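Long-range contact in five-membered-cyclitol-phosphate synthase (Streptomyces citricolor, PDB 6K96), which belongs to the myo-inositol-1-phosphate synthase family and binds nicotinamide-adenine-dinucleotide and a sodium ion in a pocket of its subunit: residues 184-197 / 286-300. Residues are numbered along the deposited sequence; the frame is centred on the assembly and turned at random.
Sequences LASHLGTSVVHRAL and LKLKVQDSSNAAGVI. With NA (sodium ion), chain H; NAD (nicotinamide-adenine-dinucleotide), chain G.
N295, near the start of its helix, grips the loop 186-189 through both its carboxamide and its backbone. Its OD1 accepts from L188 N at 3.0 Å, its ND2 donates a hydrogen bond to L188 O at 2.8 Å, and its backbone O accepts from H187 N at 2.8 Å. The two hydrogen bonds of the carboxamide are less regular: L188 N stands above the plane of the N295 side-chain carbonyl, and ND2 approaches L188 O from above its carbonyl plane. The H187 ring, with CG trans to the backbone N (chi1 -156°), lies over G298, whose O sits 3.9 Å above the ring centre. A water in the ring plane joins H187 ND1 to S294 O; a second water links S186 OG, D292 OD1 and N295 ND2.

These polar groups border the nicotinamide end of NAD, bound by the Rossmann-type domain of this myo-inositol-1-phosphate synthase family member, where the chain turns from strand into the helix carrying N295. The contact joins the separate mixed sheet and its covering helix to that end of NAD. NAD N7N donates to S186 OG at 3.0 Å and to D292 O, while S293 OG binds the sodium ion, held also by NAD O2N, NAD O7N and N15.

Apolar packing continues on both sides of the loop. L184 CD1 meets I300 CG1 at 3.6 Å and also A296 CB, its CD2 reaches V299 CG1, and its CB lies against the nicotinamide ring. Farther along, helix 190-197 runs nearly antiparallel to the strand (154°, axes 10.4 Å apart): L286 CD1 touches both V193 CG1 and L197 CD1, and L288 CD2 touches T190 CA. One edge of the strand pairs with strand 265-275; the other extends the sheet, antiparallel, into a second subunit.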
ATOM      1  N   LEU B 184       1.396 -29.214   3.086  1.00 37.51           N
ATOM      2  CA  LEU B 184       2.437 -28.178   3.416  1.00 36.34           C
ATOM      3  C   LEU B 184       1.788 -26.904   3.940  1.00 34.96           C
ATOM      4  O   LEU B 184       0.918 -26.345   3.219  1.00 34.12           O
ATOM      5  CB  LEU B 184       3.268 -27.766   2.201  1.00 35.72           C
ATOM      6  CG  LEU B 184       3.987 -28.873   1.456  1.00 35.87           C
ATOM      7  CD1 LEU B 184       4.909 -28.257   0.423  1.00 35.73           C
ATOM      8  CD2 LEU B 184       4.736 -29.779   2.414  1.00 36.14           C
ATOM      9  N   ALA B 185       2.250 -26.430   5.101  1.00 34.67           N
ATOM     10  CA  ALA B 185       2.080 -25.026   5.564  1.00 34.45           C
ATOM     11  C   ALA B 185       3.194 -24.144   4.974  1.00 34.19           C
ATOM     12  O   ALA B 185       4.382 -24.330   5.329  1.00 33.58           O
ATOM     13  CB  ALA B 185       2.108 -25.015   7.061  1.00 35.40           C
ATOM     14  N   SER B 186       2.850 -23.221   4.076  1.00 35.06           N
ATOM     15  CA  SER B 186       3.836 -22.502   3.229  1.00 34.73           C
ATOM     16  C   SER B 186       4.859 -21.822   4.138  1.00 35.23           C
ATOM     17  O   SER B 186       4.481 -21.449   5.257  1.00 35.90           O
ATOM     18  CB  SER B 186       3.157 -21.557   2.270  1.00 35.02           C
ATOM     19  OG  SER B 186       2.970 -22.158   0.955  1.00 35.19           O
ATOM     20  N   HIS B 187       6.122 -21.717   3.697  1.00 35.47           N
ATOM     21  CA  HIS B 187       7.245 -21.161   4.506  1.00 34.51           C
ATOM     22  C   HIS B 187       6.744 -19.906   5.222  1.00 35.26           C
ATOM     23  O   HIS B 187       6.820 -19.827   6.485  1.00 35.28           O
ATOM     24  CB  HIS B 187       8.485 -20.829   3.653  1.00 33.31           C
ATOM     25  CG  HIS B 187       9.747 -20.836   4.463  1.00 33.16           C
ATOM     26  ND1 HIS B 187      11.018 -20.779   3.883  1.00 32.15           N
ATOM     27  CD2 HIS B 187       9.952 -20.979   5.806  1.00 32.23           C
ATOM     28  CE1 HIS B 187      11.925 -20.867   4.835  1.00 31.99           C
ATOM     29  NE2 HIS B 187      11.301 -21.003   6.014  1.00 32.11           N
ATOM     30  N   LEU B 188       6.229 -18.955   4.438  1.00 35.68           N
ATOM     31  CA  LEU B 188       5.547 -17.754   4.988  1.00 35.60           C
ATOM     32  C   LEU B 188       4.256 -17.513   4.226  1.00 35.11           C
ATOM     33  O   LEU B 188       4.263 -16.981   3.129  1.00 35.41           O
ATOM     34  CB  LEU B 188       6.415 -16.494   4.937  1.00 35.61           C
ATOM     35  CG  LEU B 188       5.699 -15.295   5.568  1.00 35.82           C
ATOM     36  CD1 LEU B 188       5.476 -15.512   7.065  1.00 35.71           C
ATOM     37  CD2 LEU B 188       6.445 -14.005   5.319  1.00 35.85           C
ATOM     38  N   GLY B 189       3.162 -17.851   4.859  1.00 34.72           N
ATOM     39  CA  GLY B 189       1.888 -17.876   4.137  1.00 33.39           C
ATOM     40  C   GLY B 189       1.050 -16.697   4.467  1.00 32.59           C
ATOM     41  O   GLY B 189       1.182 -16.187   5.574  1.00 33.50           O
ATOM     42  N   THR B 190       0.182 -16.346   3.527  1.00 31.80           N
ATOM     43  CA  THR B 190      -0.794 -15.259   3.647  1.00 31.41           C
ATOM     44  C   THR B 190      -1.443 -15.320   5.022  1.00 31.93           C
ATOM     45  O   THR B 190      -1.608 -14.233   5.672  1.00 30.92           O
ATOM     46  CB  THR B 190      -1.798 -15.421   2.509  1.00 31.51           C
ATOM     47  OG1 THR B 190      -1.069 -15.690   1.308  1.00 31.38           O
ATOM     48  CG2 THR B 190      -2.666 -14.198   2.375  1.00 31.66           C
ATOM     49  N   SER B 191      -1.866 -16.541   5.407  1.00 32.40           N
ATOM     50  CA  SER B 191      -2.835 -16.756   6.504  1.00 32.76           C
ATOM     51  C   SER B 191      -2.127 -16.569   7.855  1.00 32.86           C
ATOM     52  O   SER B 191      -2.755 -16.032   8.807  1.00 32.95           O
ATOM     53  CB  SER B 191      -3.573 -18.095   6.337  1.00 34.42           C
ATOM     54  OG  SER B 191      -4.845 -17.928   5.626  1.00 36.18           O
ATOM     55  N   VAL B 192      -0.865 -16.977   7.974  1.00 32.33           N
ATOM     56  CA  VAL B 192      -0.119 -16.728   9.232  1.00 32.19           C
ATOM     57  C   VAL B 192       0.083 -15.216   9.380  1.00 29.77           C
ATOM     58  O   VAL B 192      -0.071 -14.746  10.495  1.00 29.78           O
ATOM     59  CB  VAL B 192       1.199 -17.519   9.303  1.00 34.74           C
ATOM     60  CG1 VAL B 192       2.257 -17.012   8.302  1.00 35.79           C
ATOM     61  CG2 VAL B 192       1.747 -17.465  10.719  1.00 35.85           C
ATOM     62  N   VAL B 193       0.325 -14.465   8.315  1.00 27.66           N
ATOM     63  CA  VAL B 193       0.412 -12.980   8.435  1.00 27.28           C
ATOM     64  C   VAL B 193      -0.942 -12.428   8.844  1.00 26.78           C
ATOM     65  O   VAL B 193      -0.995 -11.649   9.751  1.00 26.54           O
ATOM     66  CB  VAL B 193       0.879 -12.234   7.174  1.00 27.19           C
ATOM     67  CG1 VAL B 193       0.910 -10.738   7.437  1.00 27.43           C
ATOM     68  CG2 VAL B 193       2.214 -12.717   6.677  1.00 27.35           C
ATOM     69  N   HIS B 194      -2.014 -12.778   8.147  1.00 26.93           N
ATOM     70  CA  HIS B 194      -3.351 -12.208   8.472  1.00 27.00           C
ATOM     71  C   HIS B 194      -3.680 -12.499   9.941  1.00 27.66           C
ATOM     72  O   HIS B 194      -4.116 -11.595  10.681  1.00 27.06           O
ATOM     73  CB  HIS B 194      -4.402 -12.767   7.520  1.00 26.63           C
ATOM     74  CG  HIS B 194      -5.692 -12.036   7.560  1.00 26.53           C
ATOM     75  ND1 HIS B 194      -6.628 -12.214   6.591  1.00 26.57           N
ATOM     76  CD2 HIS B 194      -6.166 -11.081   8.378  1.00 26.68           C
ATOM     77  CE1 HIS B 194      -7.640 -11.401   6.820  1.00 26.73           C
ATOM     78  NE2 HIS B 194      -7.383 -10.701   7.900  1.00 26.94           N
ATOM     79  N   ARG B 195      -3.431 -13.740  10.339  1.00 28.99           N
ATOM     80  CA  ARG B 195      -3.812 -14.307  11.653  1.00 31.12           C
ATOM     81  C   ARG B 195      -3.019 -13.586  12.748  1.00 29.62           C
ATOM     82  O   ARG B 195      -3.599 -13.326  13.776  1.00 28.76           O
ATOM     83  CB  ARG B 195      -3.613 -15.835  11.552  1.00 34.32           C
ATOM     84  CG  ARG B 195      -3.747 -16.622  12.844  1.00 38.27           C
ATOM     85  CD  ARG B 195      -3.248 -18.068  12.677  1.00 42.29           C
ATOM     86  NE  ARG B 195      -3.468 -18.763  13.948  1.00 46.56           N
ATOM     87  CZ  ARG B 195      -4.313 -19.787  14.165  1.00 51.24           C
ATOM     88  NH1 ARG B 195      -4.996 -20.338  13.173  1.00 51.87           N
ATOM     89  NH2 ARG B 195      -4.448 -20.283  15.388  1.00 53.04           N
ATOM     90  N   ALA B 196      -1.721 -13.345  12.523  1.00 28.82           N
ATOM     91  CA  ALA B 196      -0.826 -12.688  13.488  1.00 28.97           C
ATOM     92  C   ALA B 196      -1.359 -11.277  13.756  1.00 28.74           C
ATOM     93  O   ALA B 196      -1.360 -10.857  14.943  1.00 29.72           O
ATOM     94  CB  ALA B 196       0.594 -12.644  12.968  1.00 29.42           C
ATOM     95  N   LEU B 197      -1.779 -10.567  12.711  1.00 27.45           N
ATOM     96  CA  LEU B 197      -2.228  -9.166  12.835  1.00 27.41           C
ATOM     97  C   LEU B 197      -3.545  -9.158  13.572  1.00 27.79           C
ATOM     98  O   LEU B 197      -3.742  -8.261  14.406  1.00 28.63           O
ATOM     99  CB  LEU B 197      -2.313  -8.474  11.467  1.00 26.87           C
ATOM    100  CG  LEU B 197      -0.942  -8.158  10.864  1.00 26.73           C
ATOM    101  CD1 LEU B 197      -1.003  -7.648   9.433  1.00 26.54           C
ATOM    102  CD2 LEU B 197      -0.189  -7.190  11.745  1.00 26.93           C
ATOM    103  N   LEU B 286      -2.037  -4.083   3.879  1.00 26.83           N
ATOM    104  CA  LEU B 286      -0.770  -4.830   3.732  1.00 26.59           C
ATOM    105  C   LEU B 286      -0.715  -5.433   2.310  1.00 26.52           C
ATOM    106  O   LEU B 286      -1.752  -5.701   1.764  1.00 26.50           O
ATOM    107  CB  LEU B 286      -0.644  -5.869   4.848  1.00 26.33           C
ATOM    108  CG  LEU B 286       0.585  -6.758   4.752  1.00 26.47           C
ATOM    109  CD1 LEU B 286       1.015  -7.248   6.136  1.00 26.82           C
ATOM    110  CD2 LEU B 286       0.389  -7.957   3.861  1.00 26.49           C
ATOM    111  N   LYS B 287       0.469  -5.445   1.671  1.00 26.44           N
ATOM    112  CA  LYS B 287       0.748  -6.271   0.481  1.00 25.77           C
ATOM    113  C   LYS B 287       1.860  -7.259   0.818  1.00 25.60           C
ATOM    114  O   LYS B 287       2.780  -6.836   1.484  1.00 25.87           O
ATOM    115  CB  LYS B 287       1.122  -5.401  -0.701  1.00 25.82           C
ATOM    116  CG  LYS B 287       1.478  -6.247  -1.902  1.00 25.70           C
ATOM    117  CD  LYS B 287       1.692  -5.475  -3.134  1.00 26.18           C
ATOM    118  CE  LYS B 287       2.226  -6.387  -4.226  1.00 26.40           C
ATOM    119  NZ  LYS B 287       2.802  -5.603  -5.343  1.00 26.92           N
ATOM    120  N   LEU B 288       1.711  -8.529   0.424  1.00 25.18           N
ATOM    121  CA  LEU B 288       2.704  -9.601   0.545  1.00 25.14           C
ATOM    122  C   LEU B 288       3.037 -10.056  -0.856  1.00 25.82           C
ATOM    123  O   LEU B 288       2.101 -10.226  -1.614  1.00 25.54           O
ATOM    124  CB  LEU B 288       2.106 -10.709   1.380  1.00 24.93           C
ATOM    125  CG  LEU B 288       2.905 -12.002   1.438  1.00 24.83           C
ATOM    126  CD1 LEU B 288       4.325 -11.748   1.877  1.00 24.90           C
ATOM    127  CD2 LEU B 288       2.237 -13.024   2.359  1.00 24.86           C
ATOM    128  N   LYS B 289       4.314 -10.060  -1.252  1.00 27.18           N
ATOM    129  CA  LYS B 289       4.722 -10.739  -2.507  1.00 28.39           C
ATOM    130  C   LYS B 289       5.665 -11.859  -2.110  1.00 28.68           C
ATOM    131  O   LYS B 289       6.486 -11.551  -1.274  1.00 30.94           O
ATOM    132  CB  LYS B 289       5.320  -9.771  -3.522  1.00 29.42           C
ATOM    133  CG  LYS B 289       5.324 -10.303  -4.952  1.00 30.58           C
ATOM    134  CD  LYS B 289       5.730  -9.283  -5.972  1.00 32.02           C
ATOM    135  CE  LYS B 289       5.018  -9.444  -7.304  1.00 34.06           C
ATOM    136  NZ  LYS B 289       5.897 -10.017  -8.367  1.00 35.75           N
ATOM    137  N   VAL B 290       5.522 -13.083  -2.648  1.00 28.11           N
ATOM    138  CA  VAL B 290       6.458 -14.219  -2.440  1.00 27.88           C
ATOM    139  C   VAL B 290       6.622 -15.030  -3.725  1.00 28.28           C
ATOM    140  O   VAL B 290       5.775 -14.902  -4.640  1.00 28.83           O
ATOM    141  CB  VAL B 290       5.934 -15.093  -1.302  1.00 28.05           C
ATOM    142  CG1 VAL B 290       5.800 -14.304  -0.024  1.00 28.19           C
ATOM    143  CG2 VAL B 290       4.617 -15.763  -1.643  1.00 28.02           C
ATOM    144  N   GLN B 291       7.684 -15.820  -3.823  1.00 28.88           N
ATOM    145  CA  GLN B 291       7.862 -16.853  -4.891  1.00 29.54           C
ATOM    146  C   GLN B 291       7.122 -18.094  -4.413  1.00 29.57           C
ATOM    147  O   GLN B 291       7.725 -18.841  -3.650  1.00 28.16           O
ATOM    148  CB  GLN B 291       9.271 -17.423  -5.061  1.00 29.76           C
ATOM    149  CG  GLN B 291      10.078 -16.957  -6.237  1.00 30.35           C
ATOM    150  CD  GLN B 291       9.476 -16.771  -7.610  1.00 30.47           C
ATOM    151  OE1 GLN B 291       9.989 -15.925  -8.310  1.00 31.76           O
ATOM    152  NE2 GLN B 291       8.458 -17.504  -8.033  1.00 29.35           N
ATOM    153  N   ASP B 292       5.856 -18.267  -4.802  1.00 31.16           N
ATOM    154  CA  ASP B 292       4.930 -19.267  -4.171  1.00 31.90           C
ATOM    155  C   ASP B 292       5.661 -20.611  -4.002  1.00 31.54           C
ATOM    156  O   ASP B 292       5.654 -21.151  -2.900  1.00 31.82           O
ATOM    157  CB  ASP B 292       3.610 -19.370  -4.934  1.00 33.24           C
ATOM    158  CG  ASP B 292       2.521 -20.101  -4.170  1.00 34.72           C
ATOM    159  OD1 ASP B 292       2.496 -19.912  -2.955  1.00 35.68           O
ATOM    160  OD2 ASP B 292       1.758 -20.930  -4.803  1.00 36.81           O
ATOM    161  N   SER B 293       6.381 -21.094  -4.999  1.00 31.28           N
ATOM    162  CA  SER B 293       6.998 -22.443  -4.923  1.00 31.86           C
ATOM    163  C   SER B 293       8.301 -22.465  -4.100  1.00 33.33           C
ATOM    164  O   SER B 293       8.778 -23.610  -3.776  1.00 36.85           O
ATOM    165  CB  SER B 293       7.211 -22.980  -6.287  1.00 31.40           C
ATOM    166  OG  SER B 293       5.968 -23.347  -6.851  1.00 30.15           O
ATOM    167  N   SER B 294       8.872 -21.312  -3.753  1.00 32.69           N
ATOM    168  CA  SER B 294       9.924 -21.220  -2.706  1.00 32.90           C
ATOM    169  C   SER B 294       9.229 -21.443  -1.370  1.00 33.26           C
ATOM    170  O   SER B 294       9.854 -22.050  -0.484  1.00 35.31           O
ATOM    171  CB  SER B 294      10.706 -19.889  -2.730  1.00 32.27           C
ATOM    172  OG  SER B 294      11.646 -19.840  -3.819  1.00 31.48           O
ATOM    173  N   ASN B 295       7.973 -21.009  -1.233  1.00 32.60           N
ATOM    174  CA  ASN B 295       7.224 -21.191   0.030  1.00 32.23           C
ATOM    175  C   ASN B 295       6.995 -22.679   0.216  1.00 32.05           C
ATOM    176  O   ASN B 295       6.775 -23.056   1.338  1.00 32.43           O
ATOM    177  CB  ASN B 295       5.892 -20.449   0.060  1.00 32.71           C
ATOM    178  CG  ASN B 295       5.876 -19.160   0.853  1.00 33.22           C
ATOM    179  OD1 ASN B 295       6.845 -18.809   1.508  1.00 33.83           O
ATOM    180  ND2 ASN B 295       4.757 -18.450   0.803  1.00 33.61           N
ATOM    181  N   ALA B 296       6.991 -23.479  -0.850  1.00 31.88           N
ATOM    182  CA  ALA B 296       6.870 -24.953  -0.765  1.00 31.32           C
ATOM    183  C   ALA B 296       8.241 -25.493  -0.402  1.00 31.10           C
ATOM    184  O   ALA B 296       8.346 -26.156   0.579  1.00 31.20           O
ATOM    185  CB  ALA B 296       6.414 -25.537  -2.080  1.00 30.93           C
ATOM    186  N   ALA B 297       9.258 -25.180  -1.195  1.00 31.46           N
ATOM    187  CA  ALA B 297      10.597 -25.842  -1.104  1.00 31.47           C
ATOM    188  C   ALA B 297      11.262 -25.493   0.237  1.00 30.95           C
ATOM    189  O   ALA B 297      11.830 -26.371   0.874  1.00 31.13           O
ATOM    190  CB  ALA B 297      11.479 -25.493  -2.264  1.00 31.34           C
ATOM    191  N   GLY B 298      11.068 -24.287   0.714  1.00 30.42           N
ATOM    192  CA  GLY B 298      11.496 -23.888   2.070  1.00 31.16           C
ATOM    193  C   GLY B 298      10.973 -24.791   3.165  1.00 31.00           C
ATOM    194  O   GLY B 298      11.554 -24.768   4.262  1.00 31.45           O
ATOM    195  N   VAL B 299       9.919 -25.569   2.895  1.00 30.85           N
ATOM    196  CA  VAL B 299       9.339 -26.491   3.923  1.00 30.75           C
ATOM    197  C   VAL B 299       9.584 -27.945   3.488  1.00 30.64           C
ATOM    198  O   VAL B 299       9.883 -28.779   4.334  1.00 30.55           O
ATOM    199  CB  VAL B 299       7.872 -26.105   4.152  1.00 31.01           C
ATOM    200  CG1 VAL B 299       7.001 -27.294   4.472  1.00 31.61           C
ATOM    201  CG2 VAL B 299       7.752 -25.007   5.206  1.00 31.21           C
ATOM    202  N   ILE B 300       9.565 -28.215   2.196  1.00 30.73           N
ATOM    203  CA  ILE B 300       9.854 -29.562   1.670  1.00 31.88           C
ATOM    204  C   ILE B 300      11.248 -29.926   2.187  1.00 33.74           C
ATOM    205  O   ILE B 300      11.395 -30.955   2.846  1.00 35.39           O
ATOM    206  CB  ILE B 300       9.682 -29.630   0.147  1.00 31.43           C
ATOM    207  CG1 ILE B 300       8.227 -29.349  -0.222  1.00 31.72           C
ATOM    208  CG2 ILE B 300      10.089 -30.986  -0.384  1.00 31.67           C
ATOM    209  CD1 ILE B 300       7.971 -29.196  -1.715  1.00 32.08           C
TER
HETATM  210 NA    NA H 401       3.826 -24.389  -5.989  1.00 27.09          NA
HETATM  211  PA  NAD G 400       2.438 -28.035 -10.193  1.00 29.78           P
HETATM  212  O1A NAD G 400       1.110 -27.871 -10.826  1.00 29.76           O
HETATM  213  O2A NAD G 400       3.497 -27.067 -10.646  1.00 30.34           O
HETATM  214  O5B NAD G 400       3.002 -29.508 -10.207  1.00 30.93           O
HETATM  215  C5B NAD G 400       2.023 -30.527 -10.516  1.00 33.59           C
HETATM  216  C4B NAD G 400       2.678 -31.601 -11.343  1.00 35.21           C
HETATM  217  O4B NAD G 400       1.987 -32.891 -11.245  1.00 36.59           O
HETATM  218  C3B NAD G 400       2.707 -31.270 -12.838  1.00 36.05           C
HETATM  219  O3B NAD G 400       3.992 -31.606 -13.348  1.00 36.05           O
HETATM  220  C2B NAD G 400       1.653 -32.222 -13.396  1.00 37.11           C
HETATM  221  O2B NAD G 400       1.913 -32.271 -14.769  1.00 37.92           O
HETATM  222  C1B NAD G 400       1.986 -33.455 -12.549  1.00 37.63           C
HETATM  223  N9A NAD G 400       1.040 -34.553 -12.552  1.00 39.08           N
HETATM  224  C8A NAD G 400      -0.312 -34.410 -12.746  1.00 40.23           C
HETATM  225  N7A NAD G 400      -0.975 -35.535 -12.607  1.00 41.35           N
HETATM  226  C5A NAD G 400      -0.010 -36.477 -12.268  1.00 40.54           C
HETATM  227  C6A NAD G 400      -0.107 -37.855 -11.988  1.00 41.38           C
HETATM  228  N6A NAD G 400      -1.263 -38.508 -11.981  1.00 40.98           N
HETATM  229  N1A NAD G 400       1.034 -38.513 -11.642  1.00 42.21           N
HETATM  230  C2A NAD G 400       2.185 -37.815 -11.656  1.00 41.28           C
HETATM  231  N3A NAD G 400       2.388 -36.527 -11.921  1.00 40.11           N
HETATM  232  C4A NAD G 400       1.241 -35.888 -12.218  1.00 40.05           C
HETATM  233  O3  NAD G 400       2.237 -27.849  -8.630  1.00 28.66           O
HETATM  234  PN  NAD G 400       3.242 -27.238  -7.533  1.00 27.10           P
HETATM  235  O1N NAD G 400       4.526 -27.964  -7.649  1.00 27.10           O
HETATM  236  O2N NAD G 400       3.096 -25.757  -7.710  1.00 27.21           O
HETATM  237  O5D NAD G 400       2.509 -27.709  -6.176  1.00 27.40           O
HETATM  238  C5D NAD G 400       2.348 -29.170  -5.957  1.00 27.59           C
HETATM  239  C4D NAD G 400       1.356 -29.403  -4.856  1.00 27.48           C
HETATM  240  O4D NAD G 400       1.827 -28.876  -3.594  1.00 26.98           O
HETATM  241  C3D NAD G 400      -0.002 -28.739  -5.125  1.00 27.60           C
HETATM  242  O3D NAD G 400      -1.000 -29.613  -4.642  1.00 28.24           O
HETATM  243  C2D NAD G 400       0.013 -27.542  -4.179  1.00 27.35           C
HETATM  244  O2D NAD G 400      -1.241 -27.104  -3.689  1.00 27.16           O
HETATM  245  C1D NAD G 400       0.769 -28.122  -2.986  1.00 27.20           C
HETATM  246  N1N NAD G 400       1.244 -27.013  -2.103  1.00 26.92           N
HETATM  247  C2N NAD G 400       1.959 -25.913  -2.686  1.00 26.96           C
HETATM  248  C3N NAD G 400       2.255 -24.774  -1.955  1.00 26.33           C
HETATM  249  C7N NAD G 400       3.051 -23.673  -2.633  1.00 26.37           C
HETATM  250  O7N NAD G 400       3.517 -23.860  -3.749  1.00 26.14           O
HETATM  251  N7N NAD G 400       3.205 -22.521  -1.985  1.00 26.09           N
HETATM  252  C4N NAD G 400       1.796 -24.719  -0.640  1.00 26.22           C
HETATM  253  C5N NAD G 400       1.263 -25.852  -0.038  1.00 26.46           C
HETATM  254  C6N NAD G 400       0.917 -26.952  -0.801  1.00 26.73           C
HETATM  255  O   HOH W   1       2.464 -19.488  -0.243  1.00 31.07           O
HETATM  256  O   HOH W   2      10.856 -19.841   1.536  1.00 18.49           O